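PDB 3BH0: dnab-like replicative helicase from Bacillus phage SPP1, which probably unwinds duplex DNA in the 5'-3' direction at the phage replication fork, powered by ATP hydrolysis in the C-terminal ATPase domain that forms this chain. Local coordinates for residues Y65-M79 and D256-Y269. Sequence-based numbering, arbitrary orientation.
Sequences YKRRNFVLIAARPSM and DADIIEFLYRDDYY
Leu-72 and Ala-74 pair with residues 259-263 as in a textbook parallel ladder: Leu-72 N reaches Ile-259 O, Glu-261 N returns to Leu-72 O at 2.7 Å, and the pattern repeats through Ala-74 to Leu-263. Past the last rung a water bridges Arg-76 N and Leu-263 O, and Arg-265 NH1 meets Ser-78 O at 2.7 Å, linking the turn Arg-76 to Met-79, inside the probable Walker A loop, to residues 263-265.

Among the polar groups, Asp-258 grips Phe-70 twice: OD2 accepts Phe-70 N at 2.8 Å, anti and 25° out of plane, and Asp-258 N donates to Phe-70 O. Its carboxylate salt-bridges a face of the less surely placed Arg-68 guanidinium by charge alone. Arg-287 (to OD1) and Lys-214 (to OD2) would tend to keep it ionised. Tyr-65 OH donates to Glu-261 OE1, syn but tilted out of plane, and also bonds Gln-88.

Apolar contacts line both faces: Val-71 meets Ile-259 on one, and Ala-74 CB touches Phe-262 CD1 on the other. A chi2 bend (-67°) sets Met-79 SD 5.0 Å from the Tyr-269 ring centroid, an oblique Met-aromatic contact whose methyl is doubtfully placed.

Within this RecA-like core, strand 70-74 lies between 223-228 and 259-265, antiparallel strand 278-286 follows, and helix 81-93 covers Ile-73 and Glu-261.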
# COMPACT_ATOMS: atom_id res chain seq x y z
N TYR A 65 -8.09 -3.85 -6.44
CA TYR A 65 -7.40 -4.98 -5.82
C TYR A 65 -8.40 -6.07 -5.53
O TYR A 65 -9.49 -5.80 -5.06
CB TYR A 65 -6.67 -4.56 -4.54
CG TYR A 65 -5.59 -3.52 -4.74
CD1 TYR A 65 -4.60 -3.69 -5.73
CD2 TYR A 65 -5.55 -2.37 -3.96
CE1 TYR A 65 -3.62 -2.74 -5.92
CE2 TYR A 65 -4.57 -1.41 -4.14
CZ TYR A 65 -3.60 -1.59 -5.12
OH TYR A 65 -2.62 -0.63 -5.29
N LYS A 66 -8.02 -7.30 -5.81
CA LYS A 66 -8.91 -8.44 -5.64
C LYS A 66 -8.65 -9.10 -4.30
O LYS A 66 -7.50 -9.21 -3.86
CB LYS A 66 -8.71 -9.49 -6.76
CG LYS A 66 -8.66 -8.94 -8.20
CD LYS A 66 -9.91 -8.14 -8.60
CE LYS A 66 -9.75 -7.61 -10.02
NZ LYS A 66 -10.35 -6.25 -10.13
N ARG A 67 -9.73 -9.57 -3.68
CA ARG A 67 -9.68 -10.38 -2.48
C ARG A 67 -8.51 -11.39 -2.37
O ARG A 67 -8.15 -11.80 -1.27
CB ARG A 67 -11.02 -11.12 -2.32
CG ARG A 67 -12.24 -10.21 -2.29
CD ARG A 67 -12.90 -10.20 -0.90
NE ARG A 67 -14.30 -9.75 -0.96
CZ ARG A 67 -15.19 -9.90 0.03
NH1 ARG A 67 -14.85 -10.49 1.18
NH2 ARG A 67 -16.43 -9.44 -0.13
N ARG A 68 -7.88 -11.79 -3.45
CA ARG A 68 -6.75 -12.71 -3.29
C ARG A 68 -5.34 -12.07 -3.44
O ARG A 68 -4.32 -12.72 -3.17
CB ARG A 68 -6.93 -13.91 -4.24
CG ARG A 68 -6.44 -13.72 -5.68
CD ARG A 68 -5.17 -14.54 -5.96
NE ARG A 68 -4.60 -14.20 -7.26
CZ ARG A 68 -3.52 -14.74 -7.81
NH1 ARG A 68 -2.82 -15.68 -7.18
NH2 ARG A 68 -3.12 -14.34 -9.00
N ASN A 69 -5.31 -10.81 -3.87
CA ASN A 69 -4.07 -10.17 -4.31
C ASN A 69 -3.02 -9.96 -3.22
O ASN A 69 -3.33 -9.62 -2.08
CB ASN A 69 -4.33 -8.82 -5.00
CG ASN A 69 -5.14 -8.95 -6.29
OD1 ASN A 69 -5.66 -7.96 -6.78
ND2 ASN A 69 -5.24 -10.17 -6.83
N PHE A 70 -1.78 -10.19 -3.60
CA PHE A 70 -0.64 -9.83 -2.79
C PHE A 70 0.08 -8.75 -3.58
O PHE A 70 0.69 -9.03 -4.62
CB PHE A 70 0.23 -11.07 -2.55
CG PHE A 70 1.48 -10.79 -1.79
CD1 PHE A 70 1.51 -9.83 -0.79
CD2 PHE A 70 2.63 -11.52 -2.06
CE1 PHE A 70 2.67 -9.58 -0.09
CE2 PHE A 70 3.80 -11.27 -1.36
CZ PHE A 70 3.82 -10.30 -0.37
N VAL A 71 -0.03 -7.51 -3.11
CA VAL A 71 0.59 -6.39 -3.80
C VAL A 71 1.74 -5.79 -3.02
O VAL A 71 1.72 -5.65 -1.80
CB VAL A 71 -0.45 -5.35 -4.37
CG1 VAL A 71 -1.83 -5.62 -3.88
CG2 VAL A 71 -0.04 -3.91 -4.10
N LEU A 72 2.78 -5.49 -3.79
CA LEU A 72 4.03 -4.97 -3.29
C LEU A 72 4.24 -3.53 -3.77
O LEU A 72 4.07 -3.22 -4.94
CB LEU A 72 5.16 -5.88 -3.79
CG LEU A 72 6.44 -5.87 -2.97
CD1 LEU A 72 6.22 -6.67 -1.67
CD2 LEU A 72 7.57 -6.44 -3.79
N ILE A 73 4.55 -2.65 -2.83
CA ILE A 73 4.91 -1.27 -3.11
C ILE A 73 6.35 -1.14 -2.67
O ILE A 73 6.65 -1.07 -1.48
CB ILE A 73 4.02 -0.23 -2.36
CG1 ILE A 73 2.55 -0.39 -2.78
CG2 ILE A 73 4.48 1.18 -2.68
CD1 ILE A 73 1.58 0.38 -1.92
N ALA A 74 7.24 -1.16 -3.65
CA ALA A 74 8.66 -1.05 -3.40
C ALA A 74 9.27 0.25 -3.96
O ALA A 74 8.91 0.74 -5.03
CB ALA A 74 9.38 -2.27 -3.92
N ALA A 75 10.18 0.84 -3.21
CA ALA A 75 10.84 2.07 -3.64
C ALA A 75 12.06 2.31 -2.80
O ALA A 75 12.11 1.89 -1.65
CB ALA A 75 9.88 3.27 -3.53
N ARG A 76 13.02 3.00 -3.39
CA ARG A 76 14.15 3.58 -2.68
C ARG A 76 13.64 4.64 -1.68
O ARG A 76 12.48 5.06 -1.76
CB ARG A 76 15.14 4.16 -3.68
CG ARG A 76 15.81 3.11 -4.56
CD ARG A 76 16.82 2.27 -3.77
NE ARG A 76 17.79 3.11 -3.08
CZ ARG A 76 18.33 2.84 -1.89
NH1 ARG A 76 18.02 1.73 -1.22
NH2 ARG A 76 19.18 3.71 -1.36
N PRO A 77 14.49 5.04 -0.71
CA PRO A 77 14.08 6.12 0.19
C PRO A 77 13.74 7.43 -0.55
O PRO A 77 14.34 7.74 -1.58
CB PRO A 77 15.31 6.33 1.08
CG PRO A 77 16.08 5.07 0.98
CD PRO A 77 15.83 4.53 -0.37
N SER A 78 12.77 8.17 -0.01
CA SER A 78 12.43 9.52 -0.49
C SER A 78 11.61 9.56 -1.77
O SER A 78 11.48 10.63 -2.37
CB SER A 78 13.69 10.38 -0.68
OG SER A 78 14.27 10.73 0.55
N MET A 79 11.09 8.42 -2.21
CA MET A 79 10.26 8.39 -3.41
C MET A 79 8.77 8.63 -3.11
O MET A 79 7.98 8.81 -4.03
CB MET A 79 10.44 7.07 -4.14
CG MET A 79 11.89 6.72 -4.48
SD MET A 79 12.72 7.79 -5.70
CE MET A 79 13.68 6.54 -6.53
N ASP A 256 5.84 -14.35 -5.87
CA ASP A 256 4.58 -14.44 -5.13
C ASP A 256 3.58 -13.32 -5.38
O ASP A 256 2.37 -13.56 -5.39
CB ASP A 256 4.86 -14.61 -3.64
CG ASP A 256 5.53 -15.94 -3.33
OD1 ASP A 256 5.25 -16.93 -4.06
OD2 ASP A 256 6.34 -15.99 -2.39
N ALA A 257 4.08 -12.11 -5.60
CA ALA A 257 3.21 -10.95 -5.76
C ALA A 257 2.45 -10.98 -7.09
O ALA A 257 2.98 -11.36 -8.14
CB ALA A 257 4.01 -9.66 -5.64
N ASP A 258 1.19 -10.59 -7.02
CA ASP A 258 0.38 -10.43 -8.21
C ASP A 258 0.65 -9.06 -8.81
O ASP A 258 0.69 -8.90 -10.04
CB ASP A 258 -1.10 -10.60 -7.82
CG ASP A 258 -1.32 -11.87 -7.03
OD1 ASP A 258 -0.92 -12.95 -7.54
OD2 ASP A 258 -1.82 -11.80 -5.89
N ILE A 259 0.83 -8.07 -7.94
CA ILE A 259 1.09 -6.71 -8.35
C ILE A 259 2.33 -6.15 -7.65
O ILE A 259 2.49 -6.28 -6.43
CB ILE A 259 -0.14 -5.80 -8.13
CG1 ILE A 259 -1.36 -6.41 -8.84
CG2 ILE A 259 0.15 -4.39 -8.66
CD1 ILE A 259 -2.70 -5.74 -8.55
N ILE A 260 3.21 -5.56 -8.43
CA ILE A 260 4.37 -4.87 -7.89
C ILE A 260 4.39 -3.46 -8.44
O ILE A 260 4.58 -3.23 -9.64
CB ILE A 260 5.69 -5.60 -8.23
CG1 ILE A 260 5.66 -7.02 -7.64
CG2 ILE A 260 6.90 -4.77 -7.74
CD1 ILE A 260 6.87 -7.90 -8.03
N GLU A 261 4.17 -2.50 -7.56
CA GLU A 261 4.27 -1.12 -7.96
C GLU A 261 5.52 -0.46 -7.38
O GLU A 261 5.69 -0.38 -6.17
CB GLU A 261 2.97 -0.36 -7.67
CG GLU A 261 2.22 -0.82 -6.47
CD GLU A 261 0.75 -0.43 -6.49
OE1 GLU A 261 -0.02 -1.11 -7.17
OE2 GLU A 261 0.36 0.52 -5.78
N PHE A 262 6.42 -0.04 -8.27
CA PHE A 262 7.58 0.76 -7.91
C PHE A 262 7.21 2.23 -7.94
O PHE A 262 6.37 2.66 -8.74
CB PHE A 262 8.72 0.52 -8.90
CG PHE A 262 9.32 -0.86 -8.86
CD1 PHE A 262 9.61 -1.48 -7.66
CD2 PHE A 262 9.65 -1.51 -10.04
CE1 PHE A 262 10.19 -2.76 -7.63
CE2 PHE A 262 10.24 -2.78 -10.03
CZ PHE A 262 10.50 -3.40 -8.82
N LEU A 263 7.83 3.00 -7.06
CA LEU A 263 7.74 4.45 -7.07
C LEU A 263 9.08 5.05 -7.45
O LEU A 263 10.13 4.60 -6.99
CB LEU A 263 7.29 4.99 -5.71
CG LEU A 263 5.81 5.07 -5.30
CD1 LEU A 263 4.84 4.23 -6.12
CD2 LEU A 263 5.70 4.68 -3.86
N TYR A 264 9.04 6.06 -8.30
CA TYR A 264 10.22 6.78 -8.71
C TYR A 264 9.86 8.23 -8.80
O TYR A 264 8.86 8.59 -9.42
CB TYR A 264 10.68 6.25 -10.07
CG TYR A 264 11.86 6.98 -10.67
CD1 TYR A 264 13.15 6.74 -10.22
CD2 TYR A 264 11.67 7.89 -11.70
CE1 TYR A 264 14.23 7.39 -10.79
CE2 TYR A 264 12.74 8.56 -12.27
CZ TYR A 264 14.02 8.31 -11.81
OH TYR A 264 15.08 8.96 -12.38
N ARG A 265 10.66 9.07 -8.14
CA ARG A 265 10.45 10.51 -8.15
C ARG A 265 11.67 11.15 -8.81
O ARG A 265 12.71 11.31 -8.17
CB ARG A 265 10.25 10.97 -6.71
CG ARG A 265 9.76 12.38 -6.55
CD ARG A 265 9.62 12.71 -5.07
NE ARG A 265 10.27 13.98 -4.78
CZ ARG A 265 11.34 14.14 -4.01
NH1 ARG A 265 11.90 13.10 -3.40
NH2 ARG A 265 11.86 15.35 -3.84
N ASP A 266 11.56 11.48 -10.09
CA ASP A 266 12.72 11.90 -10.91
C ASP A 266 13.52 13.07 -10.32
O ASP A 266 14.75 13.11 -10.46
CB ASP A 266 12.33 12.19 -12.37
CG ASP A 266 13.54 12.32 -13.31
OD1 ASP A 266 13.75 11.45 -14.18
OD2 ASP A 266 14.31 13.29 -13.19
N ASP A 267 12.82 14.00 -9.67
CA ASP A 267 13.46 15.23 -9.20
C ASP A 267 14.26 15.07 -7.91
O ASP A 267 14.96 16.00 -7.48
CB ASP A 267 12.48 16.43 -9.15
CG ASP A 267 11.36 16.26 -8.13
OD1 ASP A 267 11.40 15.29 -7.34
OD2 ASP A 267 10.43 17.10 -8.11
N TYR A 268 14.18 13.88 -7.30
CA TYR A 268 15.12 13.48 -6.26
C TYR A 268 16.50 13.26 -6.87
O TYR A 268 17.50 13.62 -6.27
CB TYR A 268 14.67 12.21 -5.53
CG TYR A 268 15.60 11.81 -4.40
CD1 TYR A 268 15.51 12.43 -3.15
CD2 TYR A 268 16.56 10.82 -4.58
CE1 TYR A 268 16.36 12.09 -2.11
CE2 TYR A 268 17.42 10.46 -3.53
CZ TYR A 268 17.31 11.10 -2.30
OH TYR A 268 18.15 10.77 -1.24
N TYR A 269 16.54 12.69 -8.07
CA TYR A 269 17.78 12.28 -8.71
C TYR A 269 18.41 13.35 -9.62
O TYR A 269 19.63 13.59 -9.56
CB TYR A 269 17.59 10.97 -9.47
CG TYR A 269 17.40 9.78 -8.56
CD1 TYR A 269 18.40 9.41 -7.65
CD2 TYR A 269 16.23 9.04 -8.59
CE1 TYR A 269 18.24 8.33 -6.79
CE2 TYR A 269 16.06 7.96 -7.74
CZ TYR A 269 17.07 7.61 -6.84
OH TYR A 269 16.90 6.54 -6.01
O HOH W 1 12.57 3.67 -6.20